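Local coordinates for protein Ika8 (Synthetic construct, PDB 6G6O) that folds into a computationally designed, symmetrical eight-bladed beta-propeller built from WD40-type repeats, at residues R49-H54 with K78-T84; F143-V148 with V159-G163; V169-H174 with I197-L203; I178-A182 with V218-F223. All coordinates share one frame; numbering follows the deposited sequence.

Contact 1 of 4, residues R49-H54 with K78-T84; sequences RDHDGH and KVWYIGT
The Gly-His pair characteristic of a WD40 repeat, Gly-53 and His-54, is met here by Lys-78, whose NZ donates to Gly-53 O at 3.0 Å from above the carbonyl plane. On its way the lysine slides past the imidazole in the opposite direction, with CD over one face and 3.7 Å from the centroid of the His-54 ring; a bend at chi3 (70°) then turns the amine to the carbonyl. Next along, His-51 lays its ring over Trp-80 in a face-to-face stack, the imidazole and six-membered ring centroids 3.6 Å apart and the planes at 13°. Asp-52 OD1 lies over the other face of the imidazole. Trp-80 holds the tryptophan place of the WD40 motif: its NE1 donates weakly to Ser-70 OG, which also pairs with His-54 NE2. A leucine in its place would probably leave the His-51 ring without its stacking partner and Ser-70 OG without the indole N-H. Farther along, Arg-49 lays its guanidinium against the backbone at Gly-83 and Thr-84, Thr-84 O standing over one face, 3.0 Å from Arg-49 NH2. Arg-49 NH1 gives a weak bond to Gly-83 O, while Arg-49 NE reaches Ile-82 O through a water.

Contact 2 of 4, residues F143-V148 with V159-G163; sequences FKDNIV and VWYIG
Val-159 meets Ile-147 through its CG1, which lies 3.8 Å from Ile-147 CG2, while its CA-H is directed at Val-148 O. Trp-160 forms an antiparallel hydrogen-bonded pair with Val-148: Trp-160 N gives a nearly straight bond of 2.8 Å to Val-148 O, in the carbonyl plane, and Val-148 N returns one of 2.9 Å to Trp-160 O. The indole itself turns to the ring of His-131. Tyr-161 is the non-hydrogen-bonded partner of Ile-147. With CG anti to the backbone N (chi1 -164°), its ring leans toward the turn, taking Ile-147 CG1 at 3.6 Å from Tyr-161 CD1 and Asn-146 O over one face, 3.4 Å from the same CD1. That carbonyl is also gripped by Ile-162 N at 2.9 Å. The Ile-162 side chain goes the other way, its CD1 3.4 Å from Phe-143 CE1 and its CG1 3.7 Å from Val-148 CG2, joining an apolar cluster continued by Ile-107 and Val-109 of the preceding blade. The type I' turn from Lys-144 to Ile-147 links strands 138-144 and 147-152, and pairing with strand 157-161 extends the antiparallel meander of a WD40 propeller blade.

Contact 3 of 4, residues V169-H174 with I197-L203; sequences VSLEGH and IKVWDIL
Segments 169-174 and 197-203 run in nearly opposite directions, 168° apart, but they are too far from each other for strand pairing: Val-169 CA is 6.3 Å from Leu-203 CA, and Gly-173 CA is 8.0 Å from Lys-198 CA. Side chains bridge the interval. Lys-198, extended beyond CG, runs past His-174 in the opposite sense, its CD over the centre of the imidazole and 3.9 Å from the centroid of the His-174 ring, and delivers NZ to Gly-173 O at 2.9 Å in the carbonyl plane. Glu-172 OE2 lies beyond salt-bridge distance of this amine. A serine at the position of Lys-198 would probably leave Gly-173 O without this donor and strip one face of the His-174 ring of its aliphatic cover. Trp-200 stands between the two segments, with Leu-171 CB over its six-membered ring, 4.2 Å from the centroid, and its CH2 at 3.3 Å from Gly-173 N. The polar ends of His-174 and Trp-200 converge outside the contact: His-174 NE2 and Trp-200 NE1 both bond to Ser-190 OG. At the far end, both Val-169 methyls, CG1 and CG2, touch Ile-202 O at 3.2 Å. The turn there is an Asx turn, Asp-201 OD1 accepting from Leu-203 N at 3.0 Å and also from Thr-204 N. Strand 167-170 is the outermost of the preceding blade, whose Val-157 and Val-159 pack under Leu-171, whereas strand 197-201 lies in the next blade between strands 187-192 and 207-211.

Contact 4 of 4, residues I178-A182 with V218-F223; sequences ITALA and VTALQF
Ala-180 and Leu-221 pack CB to CB at 3.6 Å, the closest approach of two apolar side chains between these strands. Phe-223 fills the next place: its CE2 comes within 3.7 Å of Ala-180 CB and 3.5 Å of Leu-181 N, so that the ring meets the backbone with its rim, Ala-180 C lying near the ring plane. Its own CB rests 4.0 Å from Ala-182 CB. Alanines on one strand thus leave room for the larger side chains of the other. Leu-221 also crosses Thr-179 at about a right angle, bringing CD1 to 3.2 Å from Thr-179 OG1. That hydroxyl has its polar partner elsewhere, in Gly-191 O; chi1 of 66° sets OG1 between the backbone N and the carbonyl carbon, where it faces both the leucine and the neighbouring strand. Behind this first layer, Val-189 touches Ala-182 and Phe-223, while Val-228 touches Leu-221 and Phe-223. Thr-179 and Ala-180 together face Gly-191 in a classic beta bulge, and Thr-219 and Ala-220 face Gly-231 in the same way. The two strands are close to parallel, 3° apart with axes 6.1 Å from each other, yet no backbone bond joins them; Thr-179, Ala-180 and Ala-182 bond to strand 187-192, while Ile-178 and Val-218 bond back to Ala-152 and Ala-193 of the preceding blades. A glycerol, probably from the crystallisation liquor, is hydrogen-bonded to Leu-221 O. Such inner strands, side by side but not paired with each other, the first of successive blades, surround the central channel of a beta-propeller.

Contacts 1 and 3 occupy corresponding places in two WD40 repeats on opposite sides of the ring, their centres 37 Å apart; the same lysine-to-glycine bond recurs, while a histidine stacks on the tryptophan in contact 1 and a leucine covers it in contact 3. Contacts 2, 3 and 4 form a connected run. Contact 2 meets contact 3 where Val-159 CG1 packs 3.6 Å from Ile-202 CD1, and contact 3 meets contact 4 where Ile-197 CD1 lies 3.6 Å from Phe-223 CE1, this second junction leading inward toward the channel. Contact 4 is the innermost, its centre about 9 Å from that of the chain, and has the bound glycerol beside it.

Contact 1 of 4, residues R49-H54 with K78-T84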
loop_
_atom_site.group_PDB
_atom_site.type_symbol
_atom_site.label_atom_id
_atom_site.label_comp_id
_atom_site.label_asym_id
_atom_site.label_seq_id
_atom_site.Cartn_x
_atom_site.Cartn_y
_atom_site.Cartn_z
ATOM N N ARG A 49 8.519 18.933 -10.763
ATOM C CA ARG A 49 9.188 18.478 -11.972
ATOM C C ARG A 49 8.412 17.320 -12.575
ATOM O O ARG A 49 7.574 16.694 -11.917
ATOM C CB ARG A 49 10.627 18.047 -11.685
ATOM C CG ARG A 49 10.739 16.717 -10.954
ATOM C CD ARG A 49 12.186 16.365 -10.645
ATOM N NE ARG A 49 12.982 17.542 -10.304
ATOM C CZ ARG A 49 13.830 18.139 -11.136
ATOM N NH1 ARG A 49 14.509 19.207 -10.742
ATOM N NH2 ARG A 49 13.990 17.671 -12.367
ATOM N N ASP A 50 8.710 17.045 -13.841
ATOM C CA ASP A 50 8.238 15.850 -14.530
ATOM C C ASP A 50 9.380 14.842 -14.525
ATOM O O ASP A 50 10.371 15.014 -15.243
ATOM C CB ASP A 50 7.798 16.174 -15.956
ATOM C CG ASP A 50 6.353 16.621 -16.037
ATOM O OD1 ASP A 50 5.527 16.116 -15.248
ATOM O OD2 ASP A 50 6.044 17.477 -16.893
ATOM N N HIS A 51 9.253 13.806 -13.703
ATOM C CA HIS A 51 10.269 12.765 -13.661
ATOM C C HIS A 51 10.270 11.986 -14.971
ATOM O O HIS A 51 9.213 11.673 -15.524
ATOM C CB HIS A 51 10.019 11.826 -12.480
ATOM C CG HIS A 51 11.096 10.805 -12.278
ATOM N ND1 HIS A 51 10.875 9.452 -12.416
ATOM C CD2 HIS A 51 12.402 10.942 -11.948
ATOM C CE1 HIS A 51 11.999 8.798 -12.180
ATOM N NE2 HIS A 51 12.940 9.678 -11.893
ATOM N N ASP A 52 11.471 11.686 -15.474
ATOM C CA ASP A 52 11.577 10.907 -16.703
ATOM C C ASP A 52 10.898 9.551 -16.576
ATOM O O ASP A 52 10.497 8.972 -17.591
ATOM C CB ASP A 52 13.046 10.736 -17.100
ATOM C CG ASP A 52 13.959 10.583 -15.905
ATOM O OD1 ASP A 52 13.445 10.383 -14.786
ATOM O OD2 ASP A 52 15.192 10.668 -16.084
ATOM N N GLY A 53 10.755 9.044 -15.355
ATOM C CA GLY A 53 9.967 7.879 -15.033
ATOM C C GLY A 53 10.423 6.618 -15.744
ATOM O O GLY A 53 11.563 6.482 -16.198
ATOM N N HIS A 54 9.489 5.681 -15.832
ATOM C CA HIS A 54 9.700 4.404 -16.488
ATOM C C HIS A 54 8.946 4.375 -17.810
ATOM O O HIS A 54 7.967 5.096 -18.010
ATOM C CB HIS A 54 9.236 3.244 -15.600
ATOM C CG HIS A 54 9.663 3.364 -14.168
ATOM N ND1 HIS A 54 10.609 2.537 -13.603
ATOM C CD2 HIS A 54 9.263 4.204 -13.184
ATOM C CE1 HIS A 54 10.777 2.865 -12.335
ATOM N NE2 HIS A 54 9.974 3.875 -12.056
ATOM N N LYS A 78 13.681 1.926 -9.676
ATOM C CA LYS A 78 14.547 3.093 -9.734
ATOM C C LYS A 78 14.556 3.806 -8.391
ATOM O O LYS A 78 13.535 3.870 -7.700
ATOM C CB LYS A 78 14.106 4.052 -10.846
ATOM C CG LYS A 78 14.168 3.428 -12.232
ATOM C CD LYS A 78 13.654 4.365 -13.316
ATOM C CE LYS A 78 14.604 5.526 -13.555
ATOM N NZ LYS A 78 14.240 6.291 -14.781
ATOM N N VAL A 79 15.725 4.329 -8.029
ATOM C CA VAL A 79 15.937 5.072 -6.792
ATOM C C VAL A 79 16.484 6.439 -7.177
ATOM O O VAL A 79 17.534 6.527 -7.826
ATOM C CB VAL A 79 16.905 4.340 -5.848
ATOM C CG1 VAL A 79 17.153 5.157 -4.595
ATOM C CG2 VAL A 79 16.367 2.958 -5.501
ATOM N N TRP A 80 15.780 7.501 -6.792
ATOM C CA TRP A 80 16.166 8.824 -7.258
ATOM C C TRP A 80 15.891 9.876 -6.191
ATOM O O TRP A 80 15.119 9.663 -5.253
ATOM C CB TRP A 80 15.457 9.190 -8.571
ATOM C CG TRP A 80 14.013 8.798 -8.658
ATOM C CD1 TRP A 80 13.511 7.549 -8.881
ATOM C CD2 TRP A 80 12.882 9.672 -8.563
ATOM N NE1 TRP A 80 12.138 7.588 -8.912
ATOM C CE2 TRP A 80 11.727 8.880 -8.721
ATOM C CE3 TRP A 80 12.733 11.048 -8.350
ATOM C CZ2 TRP A 80 10.440 9.416 -8.673
ATOM C CZ3 TRP A 80 11.457 11.578 -8.304
ATOM C CH2 TRP A 80 10.328 10.765 -8.464
ATOM N N TYR A 81 16.549 11.021 -6.362
ATOM C CA TYR A 81 16.443 12.139 -5.435
ATOM C C TYR A 81 15.168 12.929 -5.710
ATOM O O TYR A 81 14.889 13.291 -6.856
ATOM C CB TYR A 81 17.672 13.039 -5.575
ATOM C CG TYR A 81 17.805 14.119 -4.527
ATOM C CD1 TYR A 81 17.628 13.837 -3.180
ATOM C CD2 TYR A 81 18.130 15.421 -4.887
ATOM C CE1 TYR A 81 17.756 14.824 -2.223
ATOM C CE2 TYR A 81 18.261 16.413 -3.937
ATOM C CZ TYR A 81 18.073 16.109 -2.609
ATOM O OH TYR A 81 18.205 17.095 -1.661
ATOM N N ILE A 82 14.396 13.200 -4.656
ATOM C CA ILE A 82 13.123 13.890 -4.838
ATOM C C ILE A 82 13.336 15.319 -5.325
ATOM O O ILE A 82 12.511 15.856 -6.075
ATOM C CB ILE A 82 12.303 13.850 -3.533
ATOM C CG1 ILE A 82 10.889 14.381 -3.772
ATOM C CG2 ILE A 82 12.995 14.632 -2.427
ATOM C CD1 ILE A 82 10.096 13.555 -4.749
ATOM N N GLY A 83 14.445 15.952 -4.934
ATOM C CA GLY A 83 14.659 17.342 -5.292
ATOM C C GLY A 83 15.039 17.544 -6.744
ATOM O O GLY A 83 14.668 18.554 -7.349
ATOM N N THR A 84 15.777 16.601 -7.323
ATOM C CA THR A 84 16.228 16.715 -8.700
ATOM C C THR A 84 15.667 15.646 -9.623
ATOM O O THR A 84 15.797 15.786 -10.844
ATOM C CB THR A 84 17.763 16.665 -8.773
ATOM O OG1 THR A 84 18.228 15.418 -8.242
ATOM C CG2 THR A 84 18.372 17.808 -7.982
HETATM O O HOH W 1 11.579 17.676 -7.796
#

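Contact 2 of 4, residues F143-V148 with V159-G163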
loop_
_atom_site.group_PDB
_atom_site.type_symbol
_atom_site.label_atom_id
_atom_site.label_comp_id
_atom_site.label_asym_id
_atom_site.label_seq_id
_atom_site.Cartn_x
_atom_site.Cartn_y
_atom_site.Cartn_z
ATOM N N PHE A 143 8.186 -4.773 5.543
ATOM C CA PHE A 143 9.595 -4.955 5.866
ATOM C C PHE A 143 9.981 -4.002 6.986
ATOM O O PHE A 143 9.934 -2.781 6.809
ATOM C CB PHE A 143 10.465 -4.724 4.627
ATOM C CG PHE A 143 11.911 -4.485 4.932
ATOM C CD1 PHE A 143 12.618 -5.351 5.747
ATOM C CD2 PHE A 143 12.570 -3.396 4.388
ATOM C CE1 PHE A 143 13.949 -5.129 6.026
ATOM C CE2 PHE A 143 13.900 -3.172 4.661
ATOM C CZ PHE A 143 14.592 -4.039 5.481
ATOM N N LYS A 144 10.354 -4.564 8.137
ATOM C CA LYS A 144 10.842 -3.800 9.276
ATOM C C LYS A 144 11.897 -4.623 10.002
ATOM O O LYS A 144 11.788 -5.850 10.072
ATOM C CB LYS A 144 9.716 -3.434 10.258
ATOM C CG LYS A 144 8.519 -2.722 9.646
ATOM C CD LYS A 144 7.207 -3.342 10.109
ATOM C CE LYS A 144 6.052 -2.943 9.201
ATOM N NZ LYS A 144 4.794 -3.668 9.539
ATOM N N ASP A 145 12.911 -3.940 10.532
ATOM C CA ASP A 145 13.901 -4.539 11.430
ATOM C C ASP A 145 14.570 -5.763 10.805
ATOM O O ASP A 145 14.659 -6.832 11.411
ATOM C CB ASP A 145 13.264 -4.899 12.773
ATOM C CG ASP A 145 13.028 -3.686 13.649
ATOM O OD1 ASP A 145 13.964 -2.875 13.809
ATOM O OD2 ASP A 145 11.905 -3.542 14.175
ATOM N N ASN A 146 15.046 -5.593 9.571
ATOM C CA ASN A 146 15.722 -6.646 8.813
ATOM C C ASN A 146 14.863 -7.897 8.656
ATOM O O ASN A 146 15.388 -8.987 8.408
ATOM C CB ASN A 146 17.070 -7.010 9.446
ATOM C CG ASN A 146 18.192 -6.094 8.997
ATOM O OD1 ASN A 146 18.341 -5.812 7.807
ATOM N ND2 ASN A 146 18.992 -5.626 9.949
ATOM N N ILE A 147 13.547 -7.764 8.796
ATOM C CA ILE A 147 12.614 -8.872 8.652
ATOM C C ILE A 147 11.633 -8.525 7.544
ATOM O O ILE A 147 10.989 -7.469 7.586
ATOM C CB ILE A 147 11.869 -9.170 9.967
ATOM C CG1 ILE A 147 12.856 -9.558 11.070
ATOM C CG2 ILE A 147 10.835 -10.268 9.760
ATOM C CD1 ILE A 147 12.201 -9.833 12.407
ATOM N N VAL A 148 11.523 -9.407 6.555
ATOM C CA VAL A 148 10.608 -9.239 5.433
ATOM C C VAL A 148 9.474 -10.240 5.584
ATOM O O VAL A 148 9.715 -11.441 5.750
ATOM C CB VAL A 148 11.326 -9.428 4.085
ATOM C CG1 VAL A 148 10.346 -9.258 2.935
ATOM C CG2 VAL A 148 12.482 -8.454 3.958
ATOM N N VAL A 159 8.207 -15.458 5.964
ATOM C CA VAL A 159 8.988 -14.543 6.789
ATOM C C VAL A 159 10.462 -14.834 6.554
ATOM O O VAL A 159 10.933 -15.940 6.849
ATOM C CB VAL A 159 8.646 -14.676 8.283
ATOM C CG1 VAL A 159 9.486 -13.708 9.102
ATOM C CG2 VAL A 159 7.163 -14.434 8.520
ATOM N N TRP A 160 11.189 -13.849 6.030
ATOM C CA TRP A 160 12.619 -13.965 5.786
ATOM C C TRP A 160 13.376 -12.983 6.668
ATOM O O TRP A 160 12.874 -11.905 6.999
ATOM C CB TRP A 160 12.976 -13.686 4.317
ATOM C CG TRP A 160 12.032 -14.264 3.310
ATOM C CD1 TRP A 160 10.802 -13.782 2.965
ATOM C CD2 TRP A 160 12.252 -15.424 2.496
ATOM N NE1 TRP A 160 10.238 -14.577 1.996
ATOM C CE2 TRP A 160 11.108 -15.590 1.690
ATOM C CE3 TRP A 160 13.302 -16.340 2.376
ATOM C CZ2 TRP A 160 10.985 -16.636 0.776
ATOM C CZ3 TRP A 160 13.178 -17.376 1.466
ATOM C CH2 TRP A 160 12.029 -17.516 0.680
ATOM N N TYR A 161 14.596 -13.359 7.038
ATOM C CA TYR A 161 15.518 -12.461 7.720
ATOM C C TYR A 161 16.598 -12.041 6.734
ATOM O O TYR A 161 17.295 -12.894 6.172
ATOM C CB TYR A 161 16.137 -13.116 8.955
ATOM C CG TYR A 161 16.769 -12.111 9.889
ATOM C CD1 TYR A 161 15.995 -11.395 10.793
ATOM C CD2 TYR A 161 18.135 -11.861 9.854
ATOM C CE1 TYR A 161 16.565 -10.467 11.645
ATOM C CE2 TYR A 161 18.714 -10.933 10.702
ATOM C CZ TYR A 161 17.923 -10.240 11.595
ATOM O OH TYR A 161 18.491 -9.315 12.443
ATOM N N ILE A 162 16.727 -10.729 6.525
ATOM C CA ILE A 162 17.677 -10.216 5.548
ATOM C C ILE A 162 19.099 -10.551 5.978
ATOM O O ILE A 162 19.456 -10.456 7.159
ATOM C CB ILE A 162 17.484 -8.701 5.370
ATOM C CG1 ILE A 162 16.093 -8.416 4.800
ATOM C CG2 ILE A 162 18.571 -8.111 4.476
ATOM C CD1 ILE A 162 15.983 -7.095 4.078
ATOM N N GLY A 163 19.919 -10.954 5.009
ATOM C CA GLY A 163 21.282 -11.357 5.287
ATOM C C GLY A 163 21.410 -12.861 5.383
ATOM O O GLY A 163 22.215 -13.473 4.675
#

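Contact 3 of 4, residues V169-H174 with I197-L203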
loop_
_atom_site.group_PDB
_atom_site.type_symbol
_atom_site.label_atom_id
_atom_site.label_comp_id
_atom_site.label_asym_id
_atom_site.label_seq_id
_atom_site.Cartn_x
_atom_site.Cartn_y
_atom_site.Cartn_z
ATOM N N VAL A 169 10.322 -18.595 10.208
ATOM C CA VAL A 169 9.253 -19.532 10.524
ATOM C C VAL A 169 8.456 -19.798 9.253
ATOM O O VAL A 169 8.581 -19.089 8.254
ATOM C CB VAL A 169 8.322 -19.011 11.640
ATOM C CG1 VAL A 169 9.017 -19.078 12.991
ATOM C CG2 VAL A 169 7.868 -17.594 11.330
ATOM N N SER A 170 7.627 -20.836 9.305
ATOM C CA SER A 170 6.760 -21.211 8.196
ATOM C C SER A 170 5.311 -21.077 8.633
ATOM O O SER A 170 4.918 -21.616 9.674
ATOM C CB SER A 170 7.052 -22.639 7.725
ATOM O OG SER A 170 6.681 -23.589 8.707
ATOM N N LEU A 171 4.520 -20.359 7.841
ATOM C CA LEU A 171 3.128 -20.076 8.159
ATOM C C LEU A 171 2.209 -20.822 7.202
ATOM O O LEU A 171 2.507 -20.947 6.009
ATOM C CB LEU A 171 2.851 -18.571 8.088
ATOM C CG LEU A 171 3.855 -17.676 8.818
ATOM C CD1 LEU A 171 3.546 -16.209 8.573
ATOM C CD2 LEU A 171 3.868 -17.982 10.308
ATOM N N GLU A 172 1.088 -21.316 7.733
ATOM C CA GLU A 172 0.140 -22.058 6.907
ATOM C C GLU A 172 -0.492 -21.170 5.843
ATOM O O GLU A 172 -0.887 -21.663 4.780
ATOM C CB GLU A 172 -0.938 -22.690 7.790
ATOM C CG GLU A 172 -1.960 -23.531 7.037
ATOM C CD GLU A 172 -2.998 -24.152 7.954
ATOM O OE1 GLU A 172 -3.394 -25.311 7.706
ATOM O OE2 GLU A 172 -3.418 -23.482 8.922
ATOM N N GLY A 173 -0.589 -19.868 6.101
ATOM C CA GLY A 173 -1.145 -18.971 5.110
ATOM C C GLY A 173 -2.651 -19.123 4.975
ATOM O O GLY A 173 -3.338 -19.687 5.829
ATOM N N HIS A 174 -3.161 -18.609 3.862
ATOM C CA HIS A 174 -4.587 -18.578 3.588
ATOM C C HIS A 174 -4.900 -19.414 2.353
ATOM O O HIS A 174 -4.008 -19.837 1.614
ATOM C CB HIS A 174 -5.078 -17.139 3.381
ATOM C CG HIS A 174 -4.788 -16.226 4.532
ATOM N ND1 HIS A 174 -5.782 -15.613 5.262
ATOM C CD2 HIS A 174 -3.617 -15.820 5.076
ATOM C CE1 HIS A 174 -5.236 -14.870 6.207
ATOM N NE2 HIS A 174 -3.923 -14.978 6.116
ATOM N N ILE A 197 -8.925 -13.334 8.445
ATOM C CA ILE A 197 -7.811 -12.639 9.075
ATOM C C ILE A 197 -7.138 -13.611 10.031
ATOM O O ILE A 197 -7.797 -14.182 10.908
ATOM C CB ILE A 197 -8.272 -11.369 9.816
ATOM C CG1 ILE A 197 -8.572 -10.247 8.816
ATOM C CG2 ILE A 197 -7.225 -10.928 10.833
ATOM C CD1 ILE A 197 -7.373 -9.396 8.459
ATOM N N LYS A 198 -5.833 -13.803 9.863
ATOM C CA LYS A 198 -5.085 -14.796 10.619
ATOM C C LYS A 198 -3.937 -14.127 11.357
ATOM O O LYS A 198 -3.159 -13.376 10.759
ATOM C CB LYS A 198 -4.567 -15.899 9.695
ATOM C CG LYS A 198 -5.680 -16.735 9.082
ATOM C CD LYS A 198 -5.147 -18.002 8.441
ATOM C CE LYS A 198 -6.275 -18.846 7.877
ATOM N NZ LYS A 198 -5.781 -20.158 7.381
ATOM N N VAL A 199 -3.836 -14.406 12.654
ATOM C CA VAL A 199 -2.809 -13.841 13.522
ATOM C C VAL A 199 -1.823 -14.950 13.860
ATOM O O VAL A 199 -2.204 -15.976 14.437
ATOM C CB VAL A 199 -3.419 -13.234 14.794
ATOM C CG1 VAL A 199 -2.331 -12.906 15.802
ATOM C CG2 VAL A 199 -4.223 -11.995 14.444
ATOM N N TRP A 200 -0.559 -14.745 13.503
ATOM C CA TRP A 200 0.468 -15.765 13.631
ATOM C C TRP A 200 1.468 -15.397 14.715
ATOM O O TRP A 200 1.543 -14.252 15.167
ATOM C CB TRP A 200 1.212 -15.966 12.310
ATOM C CG TRP A 200 0.316 -16.131 11.140
ATOM C CD1 TRP A 200 -0.146 -15.150 10.316
ATOM C CD2 TRP A 200 -0.231 -17.359 10.651
ATOM N NE1 TRP A 200 -0.950 -15.690 9.343
ATOM C CE2 TRP A 200 -1.018 -17.045 9.527
ATOM C CE3 TRP A 200 -0.133 -18.693 11.055
ATOM C CZ2 TRP A 200 -1.701 -18.016 8.802
ATOM C CZ3 TRP A 200 -0.813 -19.656 10.334
ATOM C CH2 TRP A 200 -1.588 -19.312 9.221
ATOM N N ASP A 201 2.249 -16.393 15.117
ATOM C CA ASP A 201 3.349 -16.202 16.048
ATOM C C ASP A 201 4.650 -16.179 15.252
ATOM O O ASP A 201 4.965 -17.144 14.549
ATOM C CB ASP A 201 3.369 -17.299 17.110
ATOM C CG ASP A 201 4.274 -16.963 18.276
ATOM O OD1 ASP A 201 5.509 -16.974 18.097
ATOM O OD2 ASP A 201 3.755 -16.673 19.375
ATOM N N ILE A 202 5.398 -15.077 15.362
ATOM C CA ILE A 202 6.601 -14.897 14.552
ATOM C C ILE A 202 7.681 -15.917 14.890
ATOM O O ILE A 202 8.606 -16.119 14.094
ATOM C CB ILE A 202 7.159 -13.469 14.706
ATOM C CG1 ILE A 202 8.105 -13.125 13.556
ATOM C CG2 ILE A 202 7.947 -13.353 15.983
ATOM C CD1 ILE A 202 7.611 -13.539 12.198
ATOM N N LEU A 203 7.602 -16.564 16.050
ATOM C CA LEU A 203 8.576 -17.577 16.431
ATOM C C LEU A 203 7.978 -18.961 16.610
ATOM O O LEU A 203 8.692 -19.950 16.431
ATOM C CB LEU A 203 9.300 -17.175 17.725
ATOM C CG LEU A 203 9.890 -15.763 17.758
ATOM C CD1 LEU A 203 10.639 -15.520 19.057
ATOM C CD2 LEU A 203 10.804 -15.540 16.559
#

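Contact 4 of 4, residues I178-A182 with V218-F223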
loop_
_atom_site.group_PDB
_atom_site.type_symbol
_atom_site.label_atom_id
_atom_site.label_comp_id
_atom_site.label_asym_id
_atom_site.label_seq_id
_atom_site.Cartn_x
_atom_site.Cartn_y
_atom_site.Cartn_z
ATOM N N ILE A 178 -3.527 -12.931 -0.687
ATOM C CA ILE A 178 -3.240 -11.999 0.394
ATOM C C ILE A 178 -3.456 -10.576 -0.100
ATOM O O ILE A 178 -2.955 -10.190 -1.164
ATOM C CB ILE A 178 -1.806 -12.192 0.907
ATOM C CG1 ILE A 178 -1.556 -13.658 1.264
ATOM C CG2 ILE A 178 -1.542 -11.290 2.100
ATOM C CD1 ILE A 178 -2.512 -14.204 2.292
ATOM N N THR A 179 -4.206 -9.788 0.668
ATOM C CA THR A 179 -4.436 -8.388 0.338
ATOM C C THR A 179 -3.588 -7.436 1.172
ATOM O O THR A 179 -3.131 -6.413 0.656
ATOM C CB THR A 179 -5.918 -8.034 0.503
ATOM O OG1 THR A 179 -6.286 -8.128 1.884
ATOM C CG2 THR A 179 -6.784 -8.981 -0.312
ATOM N N ALA A 180 -3.357 -7.754 2.444
ATOM C CA ALA A 180 -2.497 -6.940 3.293
ATOM C C ALA A 180 -2.051 -7.769 4.489
ATOM O O ALA A 180 -2.633 -8.812 4.798
ATOM C CB ALA A 180 -3.201 -5.662 3.760
ATOM N N LEU A 181 -1.007 -7.283 5.160
ATOM C CA LEU A 181 -0.471 -7.944 6.346
ATOM C C LEU A 181 0.360 -6.942 7.141
ATOM O O LEU A 181 0.654 -5.841 6.673
ATOM C CB LEU A 181 0.357 -9.179 5.968
ATOM C CG LEU A 181 1.429 -9.016 4.887
ATOM C CD1 LEU A 181 2.789 -8.749 5.508
ATOM C CD2 LEU A 181 1.482 -10.246 4.000
ATOM N N ALA A 182 0.732 -7.341 8.359
ATOM C CA ALA A 182 1.565 -6.527 9.236
ATOM C C ALA A 182 2.178 -7.431 10.296
ATOM O O ALA A 182 1.724 -8.558 10.510
ATOM C CB ALA A 182 0.759 -5.397 9.882
ATOM N N VAL A 218 -13.159 -9.178 0.095
ATOM C CA VAL A 218 -12.625 -7.891 0.522
ATOM C C VAL A 218 -11.638 -7.392 -0.525
ATOM O O VAL A 218 -10.939 -8.173 -1.182
ATOM C CB VAL A 218 -11.978 -7.984 1.919
ATOM C CG1 VAL A 218 -12.966 -8.558 2.923
ATOM C CG2 VAL A 218 -10.704 -8.811 1.877
ATOM N N THR A 219 -11.598 -6.073 -0.701
ATOM C CA THR A 219 -10.758 -5.448 -1.712
ATOM C C THR A 219 -9.597 -4.659 -1.135
ATOM O O THR A 219 -8.548 -4.575 -1.776
ATOM C CB THR A 219 -11.593 -4.511 -2.595
ATOM O OG1 THR A 219 -12.182 -3.487 -1.783
ATOM C CG2 THR A 219 -12.696 -5.284 -3.293
ATOM N N ALA A 220 -9.760 -4.082 0.051
ATOM C CA ALA A 220 -8.720 -3.284 0.678
ATOM C C ALA A 220 -8.686 -3.585 2.169
ATOM O O ALA A 220 -9.720 -3.839 2.791
ATOM C CB ALA A 220 -8.944 -1.785 0.443
ATOM N N LEU A 221 -7.482 -3.560 2.732
ATOM C CA LEU A 221 -7.276 -3.796 4.151
ATOM C C LEU A 221 -6.317 -2.755 4.706
ATOM O O LEU A 221 -5.527 -2.153 3.976
ATOM C CB LEU A 221 -6.717 -5.200 4.423
ATOM C CG LEU A 221 -7.689 -6.375 4.458
ATOM C CD1 LEU A 221 -6.974 -7.605 4.969
ATOM C CD2 LEU A 221 -8.883 -6.058 5.330
ATOM N N GLN A 222 -6.395 -2.556 6.019
ATOM C CA GLN A 222 -5.498 -1.641 6.710
ATOM C C GLN A 222 -5.342 -2.104 8.150
ATOM O O GLN A 222 -6.333 -2.424 8.811
ATOM C CB GLN A 222 -6.026 -0.204 6.660
ATOM C CG GLN A 222 -4.953 0.852 6.848
ATOM C CD GLN A 222 -4.253 1.208 5.555
ATOM O OE1 GLN A 222 -4.676 0.800 4.473
ATOM N NE2 GLN A 222 -3.175 1.975 5.660
ATOM N N PHE A 223 -4.098 -2.144 8.625
ATOM C CA PHE A 223 -3.782 -2.560 9.985
ATOM C C PHE A 223 -3.103 -1.409 10.710
ATOM O O PHE A 223 -2.066 -0.912 10.258
ATOM C CB PHE A 223 -2.878 -3.796 9.994
ATOM C CG PHE A 223 -3.459 -4.980 9.279
ATOM C CD1 PHE A 223 -4.397 -5.787 9.898
ATOM C CD2 PHE A 223 -3.055 -5.295 7.994
ATOM C CE1 PHE A 223 -4.929 -6.879 9.245
ATOM C CE2 PHE A 223 -3.585 -6.386 7.337
ATOM C CZ PHE A 223 -4.523 -7.179 7.963
#